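Local coordinates for Mgp-operon protein 3 (Mycoplasma pneumoniae, PDB 6RJ1) that probably takes part in the attachment of the bacterium to host cells as a membrane-anchored adhesin with an extracellular region that may recognise sugars, at residues Asp188-Gly193 with Ala570-Gln575. Residues are numbered along the deposited sequence; the frame is centred on the assembly and turned at random.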
ATOM      1  N   ASP A 188     -21.684 -12.507  20.294  1.00 62.01           N
ATOM      2  CA  ASP A 188     -22.772 -13.202  21.028  1.00 62.81           C
ATOM      3  C   ASP A 188     -24.157 -12.685  20.642  1.00 66.22           C
ATOM      4  O   ASP A 188     -25.101 -13.465  20.599  1.00 65.82           O
ATOM      5  CB  ASP A 188     -22.572 -13.187  22.561  1.00 65.44           C
ATOM      6  CG  ASP A 188     -22.531 -11.826  23.255  1.00 78.07           C
ATOM      7  OD1 ASP A 188     -22.356 -10.799  22.555  1.00 79.02           O
ATOM      8  OD2 ASP A 188     -22.647 -11.793  24.499  1.00 82.64           O
ATOM      9  N   THR A 189     -24.261 -11.377  20.324  1.00 63.59           N
ATOM     10  CA  THR A 189     -25.494 -10.715  19.875  1.00 63.59           C
ATOM     11  C   THR A 189     -25.830 -11.196  18.456  1.00 66.73           C
ATOM     12  O   THR A 189     -26.992 -11.447  18.158  1.00 66.54           O
ATOM     13  CB  THR A 189     -25.337  -9.178  19.959  1.00 74.58           C
ATOM     14  OG1 THR A 189     -25.014  -8.807  21.300  1.00 80.95           O
ATOM     15  CG2 THR A 189     -26.585  -8.424  19.512  1.00 71.61           C
ATOM     16  N   VAL A 190     -24.808 -11.335  17.594  1.00 62.69           N
ATOM     17  CA  VAL A 190     -24.968 -11.794  16.212  1.00 62.20           C
ATOM     18  C   VAL A 190     -25.634 -13.181  16.135  1.00 67.14           C
ATOM     19  O   VAL A 190     -26.589 -13.356  15.375  1.00 68.10           O
ATOM     20  CB  VAL A 190     -23.624 -11.738  15.428  1.00 64.78           C
ATOM     21  CG1 VAL A 190     -23.698 -12.500  14.105  1.00 64.05           C
ATOM     22  CG2 VAL A 190     -23.183 -10.299  15.193  1.00 64.26           C
ATOM     23  N   HIS A 191     -25.156 -14.137  16.943  1.00 62.62           N
ATOM     24  CA  HIS A 191     -25.629 -15.515  16.894  1.00 62.02           C
ATOM     25  C   HIS A 191     -26.759 -15.863  17.835  1.00 67.77           C
ATOM     26  O   HIS A 191     -27.469 -16.832  17.571  1.00 68.10           O
ATOM     27  CB  HIS A 191     -24.458 -16.478  17.100  1.00 62.20           C
ATOM     28  CG  HIS A 191     -23.416 -16.360  16.030  1.00 64.90           C
ATOM     29  ND1 HIS A 191     -22.198 -15.758  16.277  1.00 66.09           N
ATOM     30  CD2 HIS A 191     -23.467 -16.735  14.729  1.00 65.89           C
ATOM     31  CE1 HIS A 191     -21.538 -15.812  15.135  1.00 65.38           C
ATOM     32  NE2 HIS A 191     -22.262 -16.394  14.175  1.00 65.69           N
ATOM     33  N   PHE A 192     -26.937 -15.100  18.917  1.00 65.77           N
ATOM     34  CA  PHE A 192     -27.987 -15.391  19.891  1.00 66.08           C
ATOM     35  C   PHE A 192     -29.104 -14.346  19.952  1.00 72.23           C
ATOM     36  O   PHE A 192     -30.165 -14.633  20.508  1.00 72.86           O
ATOM     37  CB  PHE A 192     -27.376 -15.632  21.282  1.00 67.88           C
ATOM     38  CG  PHE A 192     -26.487 -16.852  21.327  1.00 69.02           C
ATOM     39  CD1 PHE A 192     -27.028 -18.120  21.523  1.00 71.81           C
ATOM     40  CD2 PHE A 192     -25.111 -16.739  21.151  1.00 69.96           C
ATOM     41  CE1 PHE A 192     -26.207 -19.252  21.540  1.00 72.72           C
ATOM     42  CE2 PHE A 192     -24.292 -17.871  21.168  1.00 72.65           C
ATOM     43  CZ  PHE A 192     -24.842 -19.118  21.370  1.00 71.37           C
ATOM     44  N   GLY A 193     -28.867 -13.165  19.386  1.00 70.19           N
ATOM     45  CA  GLY A 193     -29.834 -12.074  19.377  1.00 71.29           C
ATOM     46  C   GLY A 193     -29.889 -11.333  20.695  1.00 79.75           C
ATOM     47  O   GLY A 193     -29.636 -11.925  21.751  1.00 80.29           O
ATOM     48  N   ALA A 570     -31.375  -5.189  12.025  1.00 73.36           N
ATOM     49  CA  ALA A 570     -30.442  -6.319  11.915  1.00 72.93           C
ATOM     50  C   ALA A 570     -29.170  -6.015  12.704  1.00 77.52           C
ATOM     51  O   ALA A 570     -28.743  -4.855  12.771  1.00 77.41           O
ATOM     52  CB  ALA A 570     -30.106  -6.609  10.457  1.00 73.50           C
ATOM     53  N   SER A 571     -28.609  -7.053  13.345  1.00 73.48           N
ATOM     54  CA  SER A 571     -27.423  -6.976  14.189  1.00 73.08           C
ATOM     55  C   SER A 571     -26.272  -6.273  13.497  1.00 75.54           C
ATOM     56  O   SER A 571     -25.757  -5.289  14.028  1.00 74.83           O
ATOM     57  CB  SER A 571     -26.995  -8.374  14.632  1.00 78.37           C
ATOM     58  OG  SER A 571     -26.871  -8.450  16.042  1.00 93.20           O
ATOM     59  N   THR A 572     -25.916  -6.740  12.285  1.00 70.57           N
ATOM     60  CA  THR A 572     -24.793  -6.214  11.519  1.00 69.47           C
ATOM     61  C   THR A 572     -25.224  -5.226  10.419  1.00 72.80           C
ATOM     62  O   THR A 572     -24.465  -4.995   9.476  1.00 72.71           O
ATOM     63  CB  THR A 572     -23.931  -7.371  11.000  1.00 72.03           C
ATOM     64  OG1 THR A 572     -24.745  -8.294  10.283  1.00 69.06           O
ATOM     65  CG2 THR A 572     -23.211  -8.095  12.119  1.00 69.46           C
ATOM     66  N   TYR A 573     -26.406  -4.596  10.575  1.00 68.71           N
ATOM     67  CA  TYR A 573     -26.916  -3.597   9.632  1.00 68.45           C
ATOM     68  C   TYR A 573     -26.045  -2.354   9.659  1.00 70.79           C
ATOM     69  O   TYR A 573     -25.721  -1.873  10.745  1.00 71.56           O
ATOM     70  CB  TYR A 573     -28.377  -3.235   9.960  1.00 70.55           C
ATOM     71  CG  TYR A 573     -28.888  -1.960   9.316  1.00 73.59           C
ATOM     72  CD1 TYR A 573     -29.251  -1.929   7.970  1.00 75.72           C
ATOM     73  CD2 TYR A 573     -29.032  -0.791  10.058  1.00 74.64           C
ATOM     74  CE1 TYR A 573     -29.729  -0.760   7.376  1.00 76.86           C
ATOM     75  CE2 TYR A 573     -29.512   0.384   9.475  1.00 75.65           C
ATOM     76  CZ  TYR A 573     -29.859   0.395   8.134  1.00 83.72           C
ATOM     77  OH  TYR A 573     -30.329   1.557   7.567  1.00 83.49           O
ATOM     78  N   ASN A 574     -25.674  -1.836   8.465  1.00 65.70           N
ATOM     79  CA  ASN A 574     -24.858  -0.629   8.264  1.00 65.23           C
ATOM     80  C   ASN A 574     -23.441  -0.783   8.847  1.00 68.53           C
ATOM     81  O   ASN A 574     -22.830   0.209   9.256  1.00 69.27           O
ATOM     82  CB  ASN A 574     -25.582   0.625   8.839  1.00 68.21           C
ATOM     83  CG  ASN A 574     -25.705   1.834   7.940  1.00 87.22           C
ATOM     84  OD1 ASN A 574     -25.018   1.985   6.924  1.00 83.03           O
ATOM     85  ND2 ASN A 574     -26.584   2.749   8.325  1.00 75.73           N
ATOM     86  N   GLN A 575     -22.909  -2.018   8.878  1.00 63.08           N
ATOM     87  CA  GLN A 575     -21.573  -2.237   9.415  1.00 61.65           C
ATOM     88  C   GLN A 575     -20.700  -3.142   8.535  1.00 62.77           C
ATOM     89  O   GLN A 575     -21.210  -3.963   7.763  1.00 60.78           O
ATOM     90  CB  GLN A 575     -21.614  -2.733  10.883  1.00 62.60           C
ATOM     91  CG  GLN A 575     -21.591  -4.247  11.077  1.00 65.73           C
ATOM     92  CD  GLN A 575     -21.132  -4.653  12.454  1.00 73.74           C
ATOM     93  OE1 GLN A 575     -21.838  -4.482  13.453  1.00 68.54           O
ATOM     94  NE2 GLN A 575     -19.949  -5.226  12.536  1.00 61.18           N
TER
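Van der Waals packing alone joins V190 and T189 to S571 and T572: no hydrogen bond crosses, and the two segments together bury a modest 134 Å². The methyl-to-methyl part is V190 CG2 against T572 CG2 at 3.8 Å, the two side chains crossing at about a right angle. In V190, CG1 lies anti to the backbone N (chi1 167°), which leaves CG2 beside that N and directed at the turn.

The second part is a hydroxyl against carbon. S571 reaches the helix with OG, which lies 3.5 Å from T189 CG2 and 3.9 Å from V190 CA, where the CA atoms come nearest, V190 CA to S571 CA at 5.8 Å.

The threonine hydroxyls bond outside the contact, T189 OG1 to E197 OE2 and T572 OG1 to D563 OD2.

Two overlapping turns shape 570-575: type I from A570 to Y573, with Y573 N to A570 O at 3.2 Å, then type II from T572 to Q575. The segment 570-575 forms the last part of the connection between strands 549-563 and 575-577, antiparallel neighbours in a mixed sheet, and its contact with T189 and V190, in the middle of the short helix 187-192, packs that helix beside the connection.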